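Local atomic coordinates of NAD-dependent aldehyde dehydrogenase (Burkholderia multivorans, PDB entry 5UJU), a protein that probably catalyses the NAD-dependent oxidation of aldehydes to carboxylic acids. Residues Lys44-Ser49 with Ala133-Ala138; Leu127-Arg132 with Arg255-Glu260; Tyr139-Thr144 with Met150-Ala155; Lys64-Asp69 with Pro246-Val251. All blocks are in the same frame, centred on the assembly; numbering follows the deposited sequence.

How the contacts relate
Helix 134-145 serves contacts 1 and 3, whose centres lie about 12 Å apart; it meets helix 43-46 in contact 1 and helix 149-156 in contact 3. Helix 245-260 serves contacts 2 and 4, centres about 13 Å apart, facing helix 97-132 in contact 2 and the loop 64-69 in contact 4. These two are joined by salt bridges from D69 OD1 to R255 NH2 (2.7 Å) and from D69 OD2 to R259 NH2 (2.8 Å). Contact 1 meets contact 2 through a probable hydrogen bond between Y46 OH and N131 ND2 at 3.0 Å. Contact 3 reaches contact 4 where V141 CG2 lies 3.6 Å from P246 CG. No segment includes the sodium ligands G348 and G458.

Contact 1: Lys44-Ser49 with Ala133-Ala138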
loop_
_atom_site.group_PDB
_atom_site.type_symbol
_atom_site.label_atom_id
_atom_site.label_comp_id
_atom_site.label_asym_id
_atom_site.label_seq_id
_atom_site.Cartn_x
_atom_site.Cartn_y
_atom_site.Cartn_z
ATOM N N LYS A 44 -10.240 40.734 3.964
ATOM C CA LYS A 44 -8.811 40.954 4.157
ATOM C C LYS A 44 -7.976 40.008 3.304
ATOM O O LYS A 44 -7.007 40.428 2.660
ATOM C CB LYS A 44 -8.456 40.791 5.635
ATOM N N VAL A 45 -8.357 38.737 3.255
ATOM C CA VAL A 45 -7.541 37.733 2.585
ATOM C C VAL A 45 -7.880 37.611 1.104
ATOM O O VAL A 45 -6.984 37.485 0.263
ATOM C CB VAL A 45 -7.709 36.389 3.322
ATOM C CG1 VAL A 45 -6.881 35.295 2.654
ATOM C CG2 VAL A 45 -7.341 36.554 4.796
ATOM N N TYR A 46 -9.166 37.632 0.754
ATOM C CA TYR A 46 -9.608 37.286 -0.592
ATOM C C TYR A 46 -10.044 38.497 -1.409
ATOM O O TYR A 46 -10.596 38.326 -2.502
ATOM C CB TYR A 46 -10.735 36.257 -0.515
ATOM C CG TYR A 46 -10.289 34.926 0.055
ATOM C CD1 TYR A 46 -9.684 33.977 -0.755
ATOM C CD2 TYR A 46 -10.459 34.625 1.409
ATOM C CE1 TYR A 46 -9.263 32.755 -0.244
ATOM C CE2 TYR A 46 -10.036 33.404 1.934
ATOM C CZ TYR A 46 -9.437 32.473 1.101
ATOM O OH TYR A 46 -9.016 31.255 1.598
ATOM N N GLY A 47 -9.804 39.703 -0.916
ATOM C CA GLY A 47 -10.189 40.910 -1.633
ATOM C C GLY A 47 -11.584 41.372 -1.264
ATOM O O GLY A 47 -12.466 40.582 -0.918
ATOM N N GLU A 48 -11.783 42.694 -1.345
ATOM C CA GLU A 48 -13.074 43.281 -0.994
ATOM C C GLU A 48 -14.186 42.821 -1.930
ATOM O O GLU A 48 -15.344 42.725 -1.513
ATOM C CB GLU A 48 -12.979 44.809 -1.000
ATOM N N SER A 49 -13.862 42.525 -3.190
ATOM C CA SER A 49 -14.842 42.007 -4.136
ATOM C C SER A 49 -14.700 40.503 -4.352
ATOM O O SER A 49 -15.188 39.978 -5.360
ATOM C CB SER A 49 -14.737 42.749 -5.469
ATOM O OG SER A 49 -13.548 42.401 -6.152
ATOM N N ALA A 133 -9.634 30.815 -6.318
ATOM C CA ALA A 133 -10.961 30.584 -6.879
ATOM C C ALA A 133 -11.963 30.085 -5.839
ATOM O O ALA A 133 -13.018 29.553 -6.215
ATOM C CB ALA A 133 -10.879 29.579 -8.036
ATOM N N SER A 134 -11.669 30.264 -4.545
ATOM C CA SER A 134 -12.469 29.622 -3.503
ATOM C C SER A 134 -13.916 30.081 -3.540
ATOM O O SER A 134 -14.827 29.290 -3.271
ATOM C CB SER A 134 -11.871 29.891 -2.121
ATOM O OG SER A 134 -10.716 29.103 -1.905
ATOM N N PHE A 135 -14.152 31.360 -3.839
ATOM C CA PHE A 135 -15.527 31.848 -3.873
ATOM C C PHE A 135 -16.292 31.248 -5.045
ATOM O O PHE A 135 -17.438 30.821 -4.887
ATOM C CB PHE A 135 -15.552 33.370 -3.921
ATOM C CG PHE A 135 -15.363 34.013 -2.576
ATOM C CD1 PHE A 135 -16.408 34.052 -1.662
ATOM C CD2 PHE A 135 -14.148 34.585 -2.229
ATOM C CE1 PHE A 135 -16.241 34.637 -0.419
ATOM C CE2 PHE A 135 -13.977 35.179 -0.997
ATOM C CZ PHE A 135 -15.023 35.201 -0.088
ATOM N N GLU A 136 -15.678 31.219 -6.238
ATOM C CA GLU A 136 -16.321 30.575 -7.381
ATOM C C GLU A 136 -16.615 29.108 -7.095
ATOM O O GLU A 136 -17.700 28.605 -7.413
ATOM C CB GLU A 136 -15.430 30.698 -8.619
ATOM C CG GLU A 136 -15.910 29.880 -9.796
ATOM C CD GLU A 136 -14.922 29.880 -10.967
ATOM O OE1 GLU A 136 -13.813 30.411 -10.811
ATOM O OE2 GLU A 136 -15.274 29.360 -12.036
ATOM N N ILE A 137 -15.652 28.406 -6.500
ATOM C CA ILE A 137 -15.840 27.006 -6.136
ATOM C C ILE A 137 -16.907 26.860 -5.040
ATOM O O ILE A 137 -17.730 25.936 -5.073
ATOM C CB ILE A 137 -14.486 26.404 -5.721
ATOM C CG1 ILE A 137 -13.549 26.335 -6.941
ATOM C CG2 ILE A 137 -14.655 25.019 -5.100
ATOM C CD1 ILE A 137 -12.114 25.953 -6.607
ATOM N N ALA A 138 -16.938 27.780 -4.079
ATOM C CA ALA A 138 -17.944 27.680 -3.017
ATOM C C ALA A 138 -19.357 27.697 -3.590
ATOM O O ALA A 138 -20.199 26.866 -3.223
ATOM C CB ALA A 138 -17.763 28.811 -2.010
#
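The F135 ring comes edge-first at Y46. F135 CE2 lies 3.5 Å from Y46 CB, which sits in the plane of the phenylalanine ring, and the same CE2 is 3.8 Å from Y46 CG. The rings therefore form an offset edge-to-face (T-shaped) pair, with centroids 5.7 Å apart and planes at 90°. F135 holds its CG beside its own backbone N (chi1 -81°), and this swings the ring end nearer to the tyrosine than the direction of its CB alone would bring it. S134 adds a looser touch, its OG coming obliquely to within 4.3 Å of Y46 CE1. The other face of the tyrosine ring is backed by V45 CG1, 3.7 Å above the plane and offset toward the rim.

In the fold, helix 43-46, which comes before the long helix 97-132 in this aldehyde dehydrogenase chain, packs on helix 134-145, the helix that follows the break at A133. Helix 43-46 stops at G47, whose positive phi takes the chain out of the helix. A133 O accepts the first-turn bond from I137 N.

One shell further out, the Y46 hydroxyl bonds the A38 carbonyl, fixing the far end of the ring, and S134 OG bonds N131 O and Q161 NE2. F135 rests on P41 and F149 and meets the F153 ring at about 45°. E136, the residue after F135, carries its carboxylate to R252 and H61.

Contact 2: Leu127-Arg132 with Arg255-Glu260; sequences LARLNR and RDVLRE
R129 reaches from helix 97-132 to E260 on helix 245-260, the helix that makes the beta-alpha-beta crossover between parallel strands 234-238 and 268-270 of a Rossmann-like sheet, consistent with the NAD-binding domain of this family. The two helical segments run closer to antiparallel than parallel, at 139°, with axes 10.9 Å apart.

The charged part is a two-nitrogen, end-on grip: R129 NH2 gives a 2.8 Å bond to E260 OE1, and R129 NH1 gives a 3.1 Å bond to E260 OE2. A second approach from NH1 to OE1 is weak. Both oxygens lie almost in the guanidinium plane, but the nitrogens meet them from above the carboxylate plane, the two flat groups being turned 38° apart. Behind the grip, R129 NE pairs with E125, so the guanidinium is held on two sides by acids and its rotation is probably restricted.

The apolar part is V257, whose CG2 lies over one guanidinium face, 3.7 Å from R129 NE, and touches CD as well. An extended arginine chain, chi3 -174°, lays CD and NE across the valine.

D256 is engaged through solvent: a water accepts from R129 NH1 at 3.0 Å and donates to D256 OD2 at 3.1 Å.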
loop_
_atom_site.group_PDB
_atom_site.type_symbol
_atom_site.label_atom_id
_atom_site.label_comp_id
_atom_site.label_asym_id
_atom_site.label_seq_id
_atom_site.Cartn_x
_atom_site.Cartn_y
_atom_site.Cartn_z
ATOM N N LEU A 127 -2.919 24.247 -6.350
ATOM C CA LEU A 127 -3.588 24.514 -5.069
ATOM C C LEU A 127 -3.654 26.009 -4.764
ATOM O O LEU A 127 -4.671 26.502 -4.260
ATOM C CB LEU A 127 -2.885 23.761 -3.935
ATOM C CG LEU A 127 -3.063 22.237 -4.034
ATOM C CD1 LEU A 127 -2.391 21.501 -2.888
ATOM C CD2 LEU A 127 -4.540 21.940 -4.061
ATOM N N ALA A 128 -2.581 26.745 -5.068
ATOM C CA ALA A 128 -2.601 28.187 -4.865
ATOM C C ALA A 128 -3.706 28.829 -5.688
ATOM O O ALA A 128 -4.435 29.694 -5.193
ATOM C CB ALA A 128 -1.237 28.788 -5.233
ATOM N N ARG A 129 -3.865 28.395 -6.941
ATOM C CA ARG A 129 -4.893 28.976 -7.796
ATOM C C ARG A 129 -6.286 28.520 -7.377
ATOM O O ARG A 129 -7.253 29.280 -7.494
ATOM C CB ARG A 129 -4.620 28.620 -9.254
ATOM C CG ARG A 129 -3.243 29.087 -9.737
ATOM C CD ARG A 129 -3.155 29.177 -11.252
ATOM N NE ARG A 129 -1.792 29.484 -11.688
ATOM C CZ ARG A 129 -1.418 29.588 -12.959
ATOM N NH1 ARG A 129 -2.305 29.422 -13.938
ATOM N NH2 ARG A 129 -0.157 29.863 -13.249
ATOM N N LEU A 130 -6.415 27.285 -6.915
ATOM C CA LEU A 130 -7.710 26.851 -6.410
ATOM C C LEU A 130 -8.135 27.707 -5.224
ATOM O O LEU A 130 -9.293 28.129 -5.145
ATOM C CB LEU A 130 -7.658 25.376 -6.031
ATOM C CG LEU A 130 -7.490 24.365 -7.169
ATOM C CD1 LEU A 130 -7.334 22.976 -6.570
ATOM C CD2 LEU A 130 -8.694 24.415 -8.086
ATOM N N ASN A 131 -7.194 28.030 -4.323
ATOM C CA ASN A 131 -7.531 28.908 -3.204
ATOM C C ASN A 131 -8.028 30.262 -3.696
ATOM O O ASN A 131 -9.012 30.795 -3.169
ATOM C CB ASN A 131 -6.336 29.094 -2.270
ATOM C CG ASN A 131 -6.702 29.876 -1.025
ATOM O OD1 ASN A 131 -6.109 30.905 -0.728
ATOM N ND2 ASN A 131 -7.680 29.374 -0.279
ATOM N N ARG A 132 -7.370 30.833 -4.715
ATOM C CA ARG A 132 -7.844 32.108 -5.248
ATOM C C ARG A 132 -9.231 32.003 -5.866
ATOM O O ARG A 132 -9.935 33.013 -5.935
ATOM C CB ARG A 132 -6.872 32.672 -6.289
ATOM C CG ARG A 132 -5.550 33.140 -5.714
ATOM C CD ARG A 132 -4.776 33.962 -6.745
ATOM N NE ARG A 132 -3.880 33.125 -7.541
ATOM C CZ ARG A 132 -2.671 32.734 -7.152
ATOM N NH1 ARG A 132 -2.198 33.107 -5.968
ATOM N NH2 ARG A 132 -1.936 31.970 -7.950
ATOM N N ARG A 255 -5.430 22.193 -15.624
ATOM C CA ARG A 255 -4.965 22.191 -17.008
ATOM C C ARG A 255 -4.260 23.492 -17.361
ATOM O O ARG A 255 -3.284 23.492 -18.119
ATOM C CB ARG A 255 -6.154 21.955 -17.937
ATOM C CG ARG A 255 -6.747 20.554 -17.812
ATOM C CD ARG A 255 -8.000 20.409 -18.650
ATOM N NE ARG A 255 -7.736 20.578 -20.082
ATOM C CZ ARG A 255 -7.380 19.582 -20.887
ATOM N NH1 ARG A 255 -7.221 18.357 -20.402
ATOM N NH2 ARG A 255 -7.165 19.807 -22.170
ATOM N N ASP A 256 -4.750 24.610 -16.829
ATOM C CA ASP A 256 -4.072 25.894 -16.993
ATOM C C ASP A 256 -2.632 25.816 -16.516
ATOM O O ASP A 256 -1.702 26.226 -17.223
ATOM C CB ASP A 256 -4.809 26.971 -16.198
ATOM C CG ASP A 256 -6.067 27.437 -16.877
ATOM O OD1 ASP A 256 -6.277 27.098 -18.062
ATOM O OD2 ASP A 256 -6.844 28.153 -16.214
ATOM N N VAL A 257 -2.435 25.315 -15.298
ATOM C CA VAL A 257 -1.104 25.256 -14.710
ATOM C C VAL A 257 -0.213 24.322 -15.516
ATOM O O VAL A 257 0.941 24.648 -15.822
ATOM C CB VAL A 257 -1.190 24.814 -13.238
ATOM C CG1 VAL A 257 0.199 24.600 -12.679
ATOM C CG2 VAL A 257 -1.972 25.853 -12.416
ATOM N N LEU A 258 -0.742 23.149 -15.873
ATOM C CA LEU A 258 0.039 22.186 -16.644
ATOM C C LEU A 258 0.448 22.767 -17.992
ATOM O O LEU A 258 1.606 22.638 -18.407
ATOM C CB LEU A 258 -0.766 20.894 -16.830
ATOM C CG LEU A 258 -0.892 20.040 -15.565
ATOM C CD1 LEU A 258 -2.196 19.220 -15.581
ATOM C CD2 LEU A 258 0.314 19.131 -15.439
ATOM N N ARG A 259 -0.484 23.434 -18.676
ATOM C CA ARG A 259 -0.165 24.048 -19.962
ATOM C C ARG A 259 0.911 25.116 -19.804
ATOM O O ARG A 259 1.899 25.141 -20.549
ATOM C CB ARG A 259 -1.432 24.653 -20.570
ATOM C CG ARG A 259 -1.320 25.011 -22.051
ATOM C CD ARG A 259 -2.591 25.712 -22.535
ATOM N NE ARG A 259 -3.737 24.809 -22.667
ATOM C CZ ARG A 259 -4.705 24.697 -21.762
ATOM N NH1 ARG A 259 -4.663 25.425 -20.651
ATOM N NH2 ARG A 259 -5.716 23.860 -21.959
ATOM N N GLU A 260 0.749 25.997 -18.814
ATOM C CA GLU A 260 1.701 27.082 -18.612
ATOM C C GLU A 260 3.071 26.557 -18.216
ATOM O O GLU A 260 4.085 27.219 -18.481
ATOM C CB GLU A 260 1.160 28.060 -17.568
ATOM C CG GLU A 260 -0.077 28.816 -18.045
ATOM C CD GLU A 260 -0.757 29.614 -16.939
ATOM O OE1 GLU A 260 -0.055 30.082 -16.022
ATOM O OE2 GLU A 260 -1.997 29.771 -16.993
HETATM O O HOH W 1 -5.267 29.283 -13.751
#

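Contact 3: Tyr139-Thr144 with Met150-Ala155; sequences YSVMHT and MMAFQA
M142 and A152 bring their backbones near, with CA atoms 5.4 Å apart, where helix 134-145 meets helix 149-156. These are two consecutive helices of the aldehyde dehydrogenase chain, joined by a short turn of only three residues, and A152, chiefly by its methyl group, supplies the second helix's side of the contact.

That methyl, A152 CB, fits against V141 and M142 together. V141 CG1 is 3.8 Å away and also packs on A152 CA; it sits anti to the valine's backbone N (chi1 163°), which swings this branch across to the alanine, while CG2 turns to helix 245-260. On the neighbouring residue A152 CB lies 3.8 Å from M142 N and 4.0 Å from M142 CB, so it rests against the helix backbone as well as the side chain. The rest of the methionine takes no part: its chain is fully extended and runs off from the alanine to pack on Y84.

No hydrogen bond crosses the interface; the fit is purely van der Waals and buried. F153, next to A152, points its CB away from 139-144, and its ring packs on the earlier turns of helix 134-145, at S134 and A138.

Within the first helix, T144 OG1 donates to S140 O at 2.8 Å, meeting a carbonyl lone pair in the carbonyl plane at a C=O...donor angle of 143°.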
loop_
_atom_site.group_PDB
_atom_site.type_symbol
_atom_site.label_atom_id
_atom_site.label_comp_id
_atom_site.label_asym_id
_atom_site.label_seq_id
_atom_site.Cartn_x
_atom_site.Cartn_y
_atom_site.Cartn_z
ATOM N N TYR A 139 -19.639 28.637 -4.495
ATOM C CA TYR A 139 -20.968 28.694 -5.099
ATOM C C TYR A 139 -21.284 27.437 -5.905
ATOM O O TYR A 139 -22.425 26.956 -5.894
ATOM C CB TYR A 139 -21.102 29.948 -5.968
ATOM C CG TYR A 139 -21.334 31.191 -5.136
ATOM C CD1 TYR A 139 -22.527 31.361 -4.447
ATOM C CD2 TYR A 139 -20.373 32.194 -5.047
ATOM C CE1 TYR A 139 -22.759 32.487 -3.676
ATOM C CE2 TYR A 139 -20.598 33.333 -4.281
ATOM C CZ TYR A 139 -21.796 33.470 -3.595
ATOM O OH TYR A 139 -22.041 34.588 -2.827
ATOM N N SER A 140 -20.293 26.877 -6.598
ATOM C CA SER A 140 -20.564 25.667 -7.366
ATOM C C SER A 140 -20.868 24.481 -6.460
ATOM O O SER A 140 -21.658 23.606 -6.833
ATOM C CB SER A 140 -19.381 25.338 -8.279
ATOM O OG SER A 140 -18.269 24.836 -7.554
ATOM N N VAL A 141 -20.240 24.427 -5.284
ATOM C CA VAL A 141 -20.533 23.370 -4.320
ATOM C C VAL A 141 -21.919 23.574 -3.710
ATOM O O VAL A 141 -22.708 22.624 -3.587
ATOM C CB VAL A 141 -19.416 23.326 -3.256
ATOM C CG1 VAL A 141 -19.851 22.547 -1.994
ATOM C CG2 VAL A 141 -18.135 22.724 -3.875
ATOM N N MET A 142 -22.242 24.820 -3.354
ATOM C CA MET A 142 -23.542 25.136 -2.776
ATOM C C MET A 142 -24.673 24.682 -3.690
ATOM O O MET A 142 -25.613 24.018 -3.244
ATOM C CB MET A 142 -23.634 26.642 -2.510
ATOM C CG MET A 142 -24.984 27.125 -1.990
ATOM S SD MET A 142 -25.016 28.899 -1.663
ATOM C CE MET A 142 -26.760 29.116 -1.309
ATOM N N HIS A 143 -24.579 24.992 -4.984
ATOM C CA HIS A 143 -25.676 24.696 -5.893
ATOM C C HIS A 143 -25.538 23.351 -6.583
ATOM O O HIS A 143 -26.257 23.088 -7.550
ATOM C CB HIS A 143 -25.847 25.832 -6.902
ATOM C CG HIS A 143 -26.378 27.078 -6.269
ATOM N ND1 HIS A 143 -27.679 27.181 -5.823
ATOM C CD2 HIS A 143 -25.773 28.243 -5.933
ATOM C CE1 HIS A 143 -27.864 28.372 -5.283
ATOM N NE2 HIS A 143 -26.722 29.034 -5.334
ATOM N N THR A 144 -24.673 22.477 -6.088
ATOM C CA THR A 144 -24.788 21.076 -6.467
ATOM C C THR A 144 -25.031 20.172 -5.274
ATOM O O THR A 144 -25.870 19.275 -5.354
ATOM C CB THR A 144 -23.535 20.577 -7.224
ATOM O OG1 THR A 144 -22.351 20.872 -6.473
ATOM C CG2 THR A 144 -23.449 21.234 -8.577
ATOM N N MET A 150 -21.454 29.001 3.936
ATOM C CA MET A 150 -20.248 28.984 4.760
ATOM C C MET A 150 -19.569 27.619 4.727
ATOM O O MET A 150 -18.341 27.535 4.584
ATOM C CB MET A 150 -20.570 29.391 6.195
ATOM C CG MET A 150 -19.346 29.508 7.098
ATOM S SD MET A 150 -18.177 30.807 6.609
ATOM C CE MET A 150 -19.221 32.267 6.637
ATOM N N MET A 151 -20.343 26.534 4.844
ATOM C CA MET A 151 -19.745 25.205 4.732
ATOM C C MET A 151 -19.276 24.924 3.306
ATOM O O MET A 151 -18.239 24.283 3.096
ATOM C CB MET A 151 -20.737 24.132 5.174
ATOM C CG MET A 151 -20.199 22.720 4.940
ATOM S SD MET A 151 -21.318 21.408 5.489
ATOM C CE MET A 151 -21.213 21.640 7.257
ATOM N N ALA A 152 -20.038 25.367 2.313
ATOM C CA ALA A 152 -19.610 25.157 0.936
ATOM C C ALA A 152 -18.253 25.807 0.693
ATOM O O ALA A 152 -17.370 25.202 0.080
ATOM C CB ALA A 152 -20.663 25.706 -0.024
ATOM N N PHE A 153 -18.048 27.006 1.238
ATOM C CA PHE A 153 -16.757 27.675 1.119
ATOM C C PHE A 153 -15.658 26.905 1.850
ATOM O O PHE A 153 -14.632 26.555 1.262
ATOM C CB PHE A 153 -16.868 29.101 1.664
ATOM C CG PHE A 153 -15.590 29.886 1.566
ATOM C CD1 PHE A 153 -15.283 30.602 0.407
ATOM C CD2 PHE A 153 -14.693 29.905 2.622
ATOM C CE1 PHE A 153 -14.099 31.320 0.307
ATOM C CE2 PHE A 153 -13.505 30.624 2.529
ATOM C CZ PHE A 153 -13.204 31.329 1.366
ATOM N N GLN A 154 -15.858 26.626 3.137
ATOM C CA GLN A 154 -14.815 25.970 3.920
ATOM C C GLN A 154 -14.567 24.550 3.433
ATOM O O GLN A 154 -13.441 24.193 3.066
ATOM C CB GLN A 154 -15.188 25.970 5.396
ATOM C CG GLN A 154 -15.359 27.338 5.978
ATOM C CD GLN A 154 -15.333 27.311 7.494
ATOM O OE1 GLN A 154 -15.522 26.259 8.109
ATOM N NE2 GLN A 154 -15.078 28.466 8.103
ATOM N N ALA A 155 -15.615 23.726 3.411
ATOM C CA ALA A 155 -15.439 22.334 3.010
ATOM C C ALA A 155 -15.106 22.202 1.530
ATOM O O ALA A 155 -14.365 21.294 1.143
ATOM C CB ALA A 155 -16.695 21.527 3.352
#

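Contact 4: Lys64-Asp69 with Pro246-Val251; sequences KTFELD and PLAITV
F66 lays the face of its ring over the A248 methyl. A248 CB is 3.9 Å from the ring centroid and only 12° off the ring normal, a well-centred CH-pi contact. The outer end of the ring reaches further onto the helix backbone, with F66 CZ 3.5 Å from A248 O, in van der Waals contact and not as a hydrogen bond. The phenylalanine gets there by placing CG anti to its backbone N (chi1 -166°), which extends the ring from the loop to the helix; chi2 of 96° then turns its flat side to the alanine. I249 starts in the other direction, its CB pointing away from the loop, yet CG1 still comes to 4.2 Å from F66 CE1. The ring also meets H61.

The helix is 245-260, which leads on to strand 268-270 of the Rossmann-like sheet, and 64-69 is an extended loop laid along it, tied by backbone bonds of K64 and F66 to R91. L68 and V251 both turn their CB toward the opposite segment and both pack on L270 of that strand.

Away from the helix, K64 NZ forms a salt bridge with E67 OE2 at 2.9 Å, coming from above the carboxylate plane. Inside the helix, T250 OG1 donates to P246 O at 2.8 Å, tilted from the carbonyl plane. P246 O also takes the T250 N bond, and T250 OG1 pairs with Y222 OH as well.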
loop_
_atom_site.group_PDB
_atom_site.type_symbol
_atom_site.label_atom_id
_atom_site.label_comp_id
_atom_site.label_asym_id
_atom_site.label_seq_id
_atom_site.Cartn_x
_atom_site.Cartn_y
_atom_site.Cartn_z
ATOM N N LYS A 64 -24.750 27.438 -20.250
ATOM C CA LYS A 64 -23.788 27.336 -21.339
ATOM C C LYS A 64 -22.977 26.057 -21.181
ATOM O O LYS A 64 -22.974 25.415 -20.127
ATOM C CB LYS A 64 -22.893 28.576 -21.412
ATOM C CG LYS A 64 -21.704 28.580 -20.486
ATOM C CD LYS A 64 -20.874 29.837 -20.737
ATOM C CE LYS A 64 -19.417 29.514 -20.985
ATOM N NZ LYS A 64 -18.632 30.758 -21.231
ATOM N N THR A 65 -22.264 25.704 -22.247
ATOM C CA THR A 65 -21.391 24.543 -22.219
ATOM C C THR A 65 -20.042 24.940 -21.637
ATOM O O THR A 65 -19.432 25.926 -22.067
ATOM C CB THR A 65 -21.224 23.961 -23.620
ATOM O OG1 THR A 65 -22.507 23.591 -24.121
ATOM C CG2 THR A 65 -20.337 22.713 -23.600
ATOM N N PHE A 66 -19.589 24.165 -20.656
ATOM C CA PHE A 66 -18.309 24.383 -19.999
ATOM C C PHE A 66 -17.170 24.089 -20.979
ATOM O O PHE A 66 -17.151 23.042 -21.629
ATOM C CB PHE A 66 -18.232 23.474 -18.756
ATOM C CG PHE A 66 -17.124 23.822 -17.801
ATOM C CD1 PHE A 66 -17.374 24.633 -16.704
ATOM C CD2 PHE A 66 -15.837 23.336 -17.995
ATOM C CE1 PHE A 66 -16.350 24.973 -15.822
ATOM C CE2 PHE A 66 -14.811 23.672 -17.113
ATOM C CZ PHE A 66 -15.074 24.488 -16.029
ATOM N N GLU A 67 -16.258 25.042 -21.132
ATOM C CA GLU A 67 -15.200 24.967 -22.133
ATOM C C GLU A 67 -13.991 24.209 -21.586
ATOM O O GLU A 67 -13.438 24.574 -20.541
ATOM C CB GLU A 67 -14.795 26.376 -22.571
ATOM C CG GLU A 67 -15.975 27.277 -22.925
ATOM C CD GLU A 67 -15.686 28.758 -22.679
ATOM O OE1 GLU A 67 -14.981 29.370 -23.503
ATOM O OE2 GLU A 67 -16.154 29.309 -21.652
ATOM N N LEU A 68 -13.620 23.129 -22.267
ATOM C CA LEU A 68 -12.339 22.446 -22.109
ATOM C C LEU A 68 -11.795 22.098 -23.486
ATOM O O LEU A 68 -12.570 21.805 -24.400
ATOM C CB LEU A 68 -12.431 21.163 -21.279
ATOM C CG LEU A 68 -12.893 21.222 -19.832
ATOM C CD1 LEU A 68 -13.270 19.820 -19.396
ATOM C CD2 LEU A 68 -11.764 21.762 -18.979
ATOM N N ASP A 69 -10.471 22.141 -23.645
ATOM C CA ASP A 69 -9.847 21.760 -24.908
ATOM C C ASP A 69 -9.299 20.329 -24.891
ATOM O O ASP A 69 -8.264 20.046 -25.502
ATOM C CB ASP A 69 -8.753 22.750 -25.302
ATOM C CG ASP A 69 -7.620 22.811 -24.297
ATOM O OD1 ASP A 69 -7.723 22.194 -23.214
ATOM O OD2 ASP A 69 -6.596 23.451 -24.621
ATOM N N PRO A 246 -17.982 21.664 -9.426
ATOM C CA PRO A 246 -16.793 21.912 -8.588
ATOM C C PRO A 246 -15.540 21.227 -9.102
ATOM O O PRO A 246 -14.452 21.805 -8.999
ATOM C CB PRO A 246 -17.214 21.379 -7.196
ATOM C CG PRO A 246 -18.692 21.464 -7.199
ATOM C CD PRO A 246 -19.113 21.162 -8.615
ATOM N N LEU A 247 -15.652 20.003 -9.632
ATOM C CA LEU A 247 -14.476 19.339 -10.169
ATOM C C LEU A 247 -14.154 19.787 -11.591
ATOM O O LEU A 247 -12.994 19.724 -11.994
ATOM C CB LEU A 247 -14.653 17.827 -10.121
ATOM C CG LEU A 247 -14.568 17.329 -8.668
ATOM C CD1 LEU A 247 -15.083 15.905 -8.573
ATOM C CD2 LEU A 247 -13.126 17.437 -8.132
ATOM N N ALA A 248 -15.150 20.246 -12.355
ATOM C CA ALA A 248 -14.861 20.810 -13.677
ATOM C C ALA A 248 -14.025 22.077 -13.555
ATOM O O ALA A 248 -13.042 22.258 -14.287
ATOM C CB ALA A 248 -16.159 21.108 -14.424
ATOM N N ILE A 249 -14.399 22.962 -12.622
ATOM C CA ILE A 249 -13.586 24.140 -12.324
ATOM C C ILE A 249 -12.182 23.716 -11.913
ATOM O O ILE A 249 -11.187 24.299 -12.361
ATOM C CB ILE A 249 -14.256 24.989 -11.225
ATOM C CG1 ILE A 249 -15.585 25.566 -11.699
ATOM C CG2 ILE A 249 -13.328 26.097 -10.745
ATOM C CD1 ILE A 249 -16.407 26.148 -10.549
ATOM N N THR A 250 -12.087 22.688 -11.054
ATOM C CA THR A 250 -10.791 22.193 -10.592
ATOM C C THR A 250 -9.936 21.693 -11.759
ATOM O O THR A 250 -8.746 22.022 -11.869
ATOM C CB THR A 250 -10.998 21.070 -9.567
ATOM O OG1 THR A 250 -11.755 21.555 -8.438
ATOM C CG2 THR A 250 -9.656 20.584 -9.071
ATOM N N VAL A 251 -10.519 20.867 -12.622
ATOM C CA VAL A 251 -9.781 20.359 -13.772
ATOM C C VAL A 251 -9.324 21.507 -14.671
ATOM O O VAL A 251 -8.182 21.521 -15.140
ATOM C CB VAL A 251 -10.628 19.336 -14.544
ATOM C CG1 VAL A 251 -9.955 19.025 -15.883
ATOM C CG2 VAL A 251 -10.803 18.054 -13.709
#